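Local coordinates for protein indole-3-pyruvate decarboxylase (Azospirillum brasilense, PDB 2NXW) that decarboxylates indole-3-pyruvate to indole-3-acetaldehyde in auxin biosynthesis, using thiamine diphosphate and a bound metal ion, at residues A[258-263]-A[413-418]; A[108-113]-A[297-302]. All blocks are in the same frame, centred on the assembly; numbering follows the deposited sequence.

Contact 1: residues A[258-263]-A[413-418]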
ATOM      1  N   MET A 258      12.373 -11.125  27.190  1.00 16.24           N
ATOM      2  CA  MET A 258      13.062  -9.850  27.360  1.00 18.24           C
ATOM      3  C   MET A 258      12.986  -9.329  28.790  1.00 19.11           C
ATOM      4  O   MET A 258      13.644  -8.343  29.129  1.00 20.97           O
ATOM      5  CB  MET A 258      12.501  -8.801  26.400  1.00 20.32           C
ATOM      6  CG  MET A 258      12.736  -9.111  24.935  1.00 24.75           C
ATOM      7  SD  MET A 258      14.357  -8.593  24.308  1.00 30.63           S
ATOM      8  CE  MET A 258      14.616  -9.783  22.939  1.00 28.19           C
ATOM      9  N   GLY A 259      12.186  -9.985  29.627  1.00 17.47           N
ATOM     10  CA  GLY A 259      12.095  -9.574  31.017  1.00 17.37           C
ATOM     11  C   GLY A 259      12.873 -10.539  31.905  1.00 16.95           C
ATOM     12  O   GLY A 259      12.893 -10.384  33.122  1.00 18.21           O
ATOM     13  N   ARG A 260      13.515 -11.529  31.287  1.00 17.56           N
ATOM     14  CA  ARG A 260      14.276 -12.546  32.012  1.00 18.88           C
ATOM     15  C   ARG A 260      15.291 -11.940  32.977  1.00 18.49           C
ATOM     16  O   ARG A 260      16.107 -11.105  32.592  1.00 18.93           O
ATOM     17  CB  ARG A 260      14.979 -13.465  31.004  1.00 22.47           C
ATOM     18  CG  ARG A 260      15.646 -14.717  31.570  1.00 26.86           C
ATOM     19  CD  ARG A 260      15.911 -15.697  30.421  1.00 29.32           C
ATOM     20  NE  ARG A 260      16.751 -16.842  30.775  1.00 32.56           N
ATOM     21  CZ  ARG A 260      18.063 -16.771  30.986  1.00 31.73           C
ATOM     22  NH1 ARG A 260      18.688 -15.607  30.887  1.00 33.19           N
ATOM     23  NH2 ARG A 260      18.755 -17.868  31.269  1.00 34.10           N
ATOM     24  N   GLY A 261      15.229 -12.355  34.240  1.00 16.99           N
ATOM     25  CA  GLY A 261      16.155 -11.830  35.228  1.00 18.47           C
ATOM     26  C   GLY A 261      15.554 -10.767  36.130  1.00 18.86           C
ATOM     27  O   GLY A 261      16.045 -10.527  37.232  1.00 19.99           O
ATOM     28  N   LEU A 262      14.494 -10.115  35.665  1.00 17.87           N
ATOM     29  CA  LEU A 262      13.843  -9.077  36.461  1.00 17.19           C
ATOM     30  C   LEU A 262      13.200  -9.679  37.715  1.00 16.54           C
ATOM     31  O   LEU A 262      12.689 -10.795  37.682  1.00 18.04           O
ATOM     32  CB  LEU A 262      12.773  -8.366  35.619  1.00 17.10           C
ATOM     33  CG  LEU A 262      13.264  -7.466  34.481  1.00 17.62           C
ATOM     34  CD1 LEU A 262      12.062  -6.982  33.663  1.00 17.99           C
ATOM     35  CD2 LEU A 262      14.053  -6.290  35.052  1.00 18.15           C
ATOM     36  N   LEU A 263      13.230  -8.926  38.811  1.00 16.68           N
ATOM     37  CA  LEU A 263      12.647  -9.351  40.086  1.00 16.45           C
ATOM     38  C   LEU A 263      13.261 -10.614  40.688  1.00 17.46           C
ATOM     39  O   LEU A 263      12.662 -11.239  41.567  1.00 16.94           O
ATOM     40  CB  LEU A 263      11.127  -9.543  39.951  1.00 16.19           C
ATOM     41  CG  LEU A 263      10.274  -8.280  40.160  1.00 16.18           C
ATOM     42  CD1 LEU A 263      10.579  -7.237  39.094  1.00 18.03           C
ATOM     43  CD2 LEU A 263       8.804  -8.669  40.133  1.00 16.95           C
ATOM     44  N   ALA A 413      24.574 -13.289  33.953  1.00 16.23           N
ATOM     45  CA  ALA A 413      24.439 -12.000  34.623  1.00 16.16           C
ATOM     46  C   ALA A 413      23.750 -11.140  33.571  1.00 16.41           C
ATOM     47  O   ALA A 413      24.116  -9.983  33.334  1.00 19.56           O
ATOM     48  CB  ALA A 413      25.819 -11.426  34.967  1.00 16.30           C
ATOM     49  N   GLY A 414      22.743 -11.737  32.939  1.00 15.22           N
ATOM     50  CA  GLY A 414      22.002 -11.078  31.883  1.00 15.27           C
ATOM     51  C   GLY A 414      22.207 -11.847  30.585  1.00 15.41           C
ATOM     52  O   GLY A 414      23.256 -12.462  30.384  1.00 14.61           O
ATOM     53  N   LEU A 415      21.198 -11.822  29.720  1.00 15.68           N
ATOM     54  CA  LEU A 415      21.246 -12.490  28.418  1.00 15.86           C
ATOM     55  C   LEU A 415      20.722 -11.497  27.392  1.00 18.23           C
ATOM     56  O   LEU A 415      19.605 -10.988  27.516  1.00 19.71           O
ATOM     57  CB  LEU A 415      20.372 -13.746  28.413  1.00 17.33           C
ATOM     58  CG  LEU A 415      20.226 -14.459  27.060  1.00 16.62           C
ATOM     59  CD1 LEU A 415      21.608 -14.889  26.539  1.00 17.40           C
ATOM     60  CD2 LEU A 415      19.302 -15.668  27.214  1.00 17.37           C
ATOM     61  N   MET A 416      21.532 -11.229  26.378  1.00 14.68           N
ATOM     62  CA  MET A 416      21.183 -10.283  25.329  1.00 15.37           C
ATOM     63  C   MET A 416      21.138 -11.070  24.024  1.00 13.50           C
ATOM     64  O   MET A 416      22.140 -11.651  23.627  1.00 12.80           O
ATOM     65  CB  MET A 416      22.274  -9.219  25.283  1.00 18.12           C
ATOM     66  CG  MET A 416      22.011  -8.033  24.447  1.00 19.83           C
ATOM     67  SD  MET A 416      23.533  -7.073  24.527  1.00 17.27           S
ATOM     68  CE  MET A 416      23.429  -6.385  26.159  1.00 14.03           C
ATOM     69  N   ALA A 417      19.992 -11.100  23.352  1.00 12.29           N
ATOM     70  CA  ALA A 417      19.897 -11.884  22.117  1.00 11.89           C
ATOM     71  C   ALA A 417      18.684 -11.455  21.320  1.00 13.74           C
ATOM     72  O   ALA A 417      17.778 -10.813  21.854  1.00 15.21           O
ATOM     73  CB  ALA A 417      19.776 -13.368  22.468  1.00 14.96           C
ATOM     74  N   PRO A 418      18.650 -11.798  20.025  1.00 13.78           N
ATOM     75  CA  PRO A 418      17.502 -11.424  19.182  1.00 14.12           C
ATOM     76  C   PRO A 418      16.379 -12.452  19.381  1.00 14.65           C
ATOM     77  O   PRO A 418      15.932 -13.111  18.438  1.00 14.77           O
ATOM     78  CB  PRO A 418      18.099 -11.439  17.774  1.00 15.78           C
ATOM     79  CG  PRO A 418      19.101 -12.548  17.854  1.00 15.51           C
ATOM     80  CD  PRO A 418      19.746 -12.364  19.213  1.00 13.95           C
TER
HETATM   81  O   HOH W   1      18.571 -10.962  30.717  1.00 30.89           O
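Arg-260 and Leu-415 meet where the central domain of this thiamine diphosphate enzyme touches the C-terminal cofactor-binding domain. Segment 258-263 follows strand 253-255, an outermost strand of the central sheet, and 413-418 carries the short strand 415-416, at one edge of the parallel sheet of the C-terminal domain. The contact is small, 144 Å² over both sides, and no direct hydrogen bond joins the two segments.

Leu-415 packs by van der Waals contact on the guanidinium of Arg-260. Leu-415 CD2 sits over one face of the guanidinium, 3.7 Å from Arg-260 NH1, and Leu-415 CB lies 3.5 Å from the same nitrogen. With CG anti to the backbone N (chi1 -171°) and the chain extended from CG to NE, Arg-260 carries its guanidinium past the loop to the leucine. The charge is met by Asp-412, just ahead of segment 413-418, which makes a salt bridge to NH1; this one nitrogen thus lies against the leucine and also pairs with a carboxylate outside the two segments.

Backbone polar groups are joined through water. Water 1 accepts from Leu-415 N at 2.9 Å and lies 3.1 Å from Arg-260 O, to which it can donate; that carbonyl also receives Arg-234. Within the loop, Gly-259 to Leu-262 form a type II beta turn, closed by Leu-262 N to Gly-259 O at 3.0 Å. Gly-261 takes the third position with positive phi (102°).

At the other end of the contact the Met-258 chain, bent at chi2 (-84°), brings its terminal methyl CE to 3.5 Å from Ala-417 O.

Contact 2: residues A[108-113]-A[297-302]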
ATOM      1  N   ALA A 108      12.354  -3.689  16.600  1.00 11.81           N
ATOM      2  CA  ALA A 108      11.583  -4.854  16.972  1.00 12.49           C
ATOM      3  C   ALA A 108      11.704  -5.221  18.447  1.00 12.38           C
ATOM      4  O   ALA A 108      10.749  -5.720  19.045  1.00 13.89           O
ATOM      5  CB  ALA A 108      12.012  -6.049  16.108  1.00 12.58           C
ATOM      6  N   GLU A 109      12.879  -4.987  19.029  1.00 11.10           N
ATOM      7  CA  GLU A 109      13.094  -5.353  20.420  1.00 11.83           C
ATOM      8  C   GLU A 109      13.178  -4.178  21.388  1.00 12.81           C
ATOM      9  O   GLU A 109      13.764  -4.278  22.468  1.00 13.03           O
ATOM     10  CB  GLU A 109      14.303  -6.302  20.510  1.00 13.89           C
ATOM     11  CG  GLU A 109      13.990  -7.582  19.696  1.00 13.55           C
ATOM     12  CD  GLU A 109      15.063  -8.653  19.692  1.00 16.43           C
ATOM     13  OE1 GLU A 109      16.243  -8.352  19.950  1.00 17.29           O
ATOM     14  OE2 GLU A 109      14.711  -9.821  19.396  1.00 15.00           O
ATOM     15  N   LYS A 110      12.564  -3.075  20.974  1.00 12.19           N
ATOM     16  CA  LYS A 110      12.458  -1.876  21.813  1.00 12.43           C
ATOM     17  C   LYS A 110      13.775  -1.351  22.381  1.00 12.60           C
ATOM     18  O   LYS A 110      13.885  -1.100  23.580  1.00 14.19           O
ATOM     19  CB  LYS A 110      11.469  -2.163  22.956  1.00 13.80           C
ATOM     20  CG  LYS A 110      10.014  -2.370  22.491  1.00 13.37           C
ATOM     21  CD  LYS A 110       9.231  -1.066  22.390  1.00 15.35           C
ATOM     22  CE  LYS A 110       8.792  -0.597  23.764  1.00 16.22           C
ATOM     23  NZ  LYS A 110       7.879   0.598  23.709  1.00 15.85           N
ATOM     24  N   SER A 111      14.760  -1.158  21.509  1.00 11.71           N
ATOM     25  CA  SER A 111      16.069  -0.644  21.928  1.00 13.16           C
ATOM     26  C   SER A 111      16.277   0.680  21.197  1.00 14.02           C
ATOM     27  O   SER A 111      16.267   0.728  19.961  1.00 13.78           O
ATOM     28  CB  SER A 111      17.175  -1.638  21.559  1.00 12.49           C
ATOM     29  OG  SER A 111      18.427  -1.165  22.022  1.00 13.71           O
ATOM     30  N   PRO A 112      16.473   1.773  21.952  1.00 13.94           N
ATOM     31  CA  PRO A 112      16.660   3.102  21.367  1.00 14.00           C
ATOM     32  C   PRO A 112      18.020   3.427  20.783  1.00 14.34           C
ATOM     33  O   PRO A 112      18.865   4.054  21.438  1.00 16.24           O
ATOM     34  CB  PRO A 112      16.282   4.028  22.517  1.00 15.08           C
ATOM     35  CG  PRO A 112      16.859   3.324  23.685  1.00 14.15           C
ATOM     36  CD  PRO A 112      16.481   1.849  23.427  1.00 14.21           C
ATOM     37  N   VAL A 113      18.225   2.997  19.546  1.00 12.95           N
ATOM     38  CA  VAL A 113      19.463   3.281  18.847  1.00 12.45           C
ATOM     39  C   VAL A 113      19.274   4.579  18.082  1.00 13.70           C
ATOM     40  O   VAL A 113      18.332   4.718  17.299  1.00 14.09           O
ATOM     41  CB  VAL A 113      19.835   2.162  17.836  1.00 12.03           C
ATOM     42  CG1 VAL A 113      21.014   2.606  16.977  1.00 14.64           C
ATOM     43  CG2 VAL A 113      20.182   0.874  18.590  1.00 15.79           C
ATOM     44  N   GLY A 297       4.220  -4.217  29.923  1.00 14.89           N
ATOM     45  CA  GLY A 297       5.279  -3.789  29.013  1.00 15.73           C
ATOM     46  C   GLY A 297       5.728  -4.782  27.962  1.00 15.40           C
ATOM     47  O   GLY A 297       6.851  -4.676  27.462  1.00 15.85           O
ATOM     48  N   ALA A 298       4.843  -5.696  27.575  1.00 14.23           N
ATOM     49  CA  ALA A 298       5.188  -6.755  26.629  1.00 14.62           C
ATOM     50  C   ALA A 298       5.069  -6.487  25.137  1.00 15.71           C
ATOM     51  O   ALA A 298       4.150  -5.826  24.673  1.00 16.75           O
ATOM     52  CB  ALA A 298       4.368  -7.991  26.960  1.00 15.76           C
ATOM     53  N   ILE A 299       6.027  -7.027  24.390  1.00 16.34           N
ATOM     54  CA  ILE A 299       5.990  -6.963  22.939  1.00 18.04           C
ATOM     55  C   ILE A 299       5.098  -8.154  22.590  1.00 20.09           C
ATOM     56  O   ILE A 299       5.275  -9.239  23.148  1.00 22.53           O
ATOM     57  CB  ILE A 299       7.394  -7.204  22.339  1.00 17.20           C
ATOM     58  CG1 ILE A 299       8.234  -5.940  22.491  1.00 17.77           C
ATOM     59  CG2 ILE A 299       7.283  -7.638  20.881  1.00 18.23           C
ATOM     60  CD1 ILE A 299       9.701  -6.148  22.214  1.00 16.33           C
ATOM     61  N   LEU A 300       4.124  -7.949  21.710  1.00 21.66           N
ATOM     62  CA  LEU A 300       3.248  -9.040  21.286  1.00 24.83           C
ATOM     63  C   LEU A 300       3.616  -9.401  19.854  1.00 26.58           C
ATOM     64  O   LEU A 300       3.541  -8.555  18.965  1.00 28.44           O
ATOM     65  CB  LEU A 300       1.779  -8.618  21.344  1.00 26.35           C
ATOM     66  CG  LEU A 300       1.117  -8.614  22.719  1.00 28.00           C
ATOM     67  CD1 LEU A 300      -0.365  -8.288  22.568  1.00 29.18           C
ATOM     68  CD2 LEU A 300       1.287  -9.983  23.371  1.00 28.69           C
ATOM     69  N   SER A 301       4.006 -10.653  19.633  1.00 26.63           N
ATOM     70  CA  SER A 301       4.409 -11.104  18.302  1.00 28.31           C
ATOM     71  C   SER A 301       4.369 -12.625  18.197  1.00 28.18           C
ATOM     72  O   SER A 301       4.455 -13.322  19.202  1.00 26.22           O
ATOM     73  CB  SER A 301       5.829 -10.609  18.006  1.00 30.07           C
ATOM     74  OG  SER A 301       6.381 -11.249  16.865  1.00 33.22           O
ATOM     75  N   ASP A 302       4.251 -13.136  16.975  1.00 29.97           N
ATOM     76  CA  ASP A 302       4.209 -14.579  16.770  1.00 31.99           C
ATOM     77  C   ASP A 302       5.586 -15.175  16.480  1.00 32.22           C
ATOM     78  O   ASP A 302       5.694 -16.360  16.157  1.00 34.32           O
ATOM     79  CB  ASP A 302       3.263 -14.924  15.618  1.00 34.53           C
ATOM     80  CG  ASP A 302       1.918 -14.240  15.744  1.00 36.07           C
ATOM     81  OD1 ASP A 302       1.301 -14.322  16.828  1.00 37.68           O
ATOM     82  OD2 ASP A 302       1.471 -13.626  14.753  1.00 38.67           O
TER
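A Schellman motif at the C-terminal end of helix 100-108, in the N-terminal cofactor-binding domain, packs here against the loop that follows strand 292-296 of the central domain. Lys-110, with positive phi (53°), is the C-prime residue: its N hydrogen-bonds to Tyr-107 O, and Ser-111 N hydrogen-bonds to Ala-106 O. From this turn the Lys-110 side chain sets out toward Ile-299, the main apolar partner in segment 297-302.

The contact is built of van der Waals packing, with no hydrogen bond across it. Ile-299 does most of the touching through its CD1 methyl, which lies 3.9 Å from Glu-109 CA. The same methyl comes within 3.8 Å of Lys-110 CG, and Ile-299 CG1 lies 4.0 Å from that carbon. The two side chains run past each other in opposite directions. Phe-321 packs on Ile-299 from the central sheet, and Leu-129 of the second subunit also packs on it and on Ala-108.

The bends of Lys-110 at chi2 and chi3 leave its CG against the isoleucine while the ammonium goes to polar groups: NZ hydrogen-bonds to Gln-175 O and makes salt bridges with Glu-232 and Asp-322. The carboxylate of buried Glu-109 is held by a salt bridge to Arg-80 and hydrogen bonds from Tyr-420 N and Tyr-421 N. With Ile-299 CG1 anti to its carbonyl carbon (chi1 -77°) and chi2 extended, CD1 is directed at the helix end, where Ile-299 CD1 lies 3.4 Å from Ala-108 O.

Overall arrangement
Both contacts join the central domain to a cofactor-binding domain, contact 1 to the C-terminal one and contact 2 to the N-terminal one. Their centres lie about 13 Å apart and their segments alternate along the chain. Contact 2 is buried throughout and is packing alone, without a hydrogen bond between its segments, its charged ends paired beyond it; contact 1 is only partly buried and adds a water bridge to its packing. They meet at Glu-109: the methyl CE of Met-258 lies 3.5 Å from Glu-109 CD. Arg-80 also links them, through a salt bridge to Glu-109 and a weak hydrogen bond to Ala-417 O.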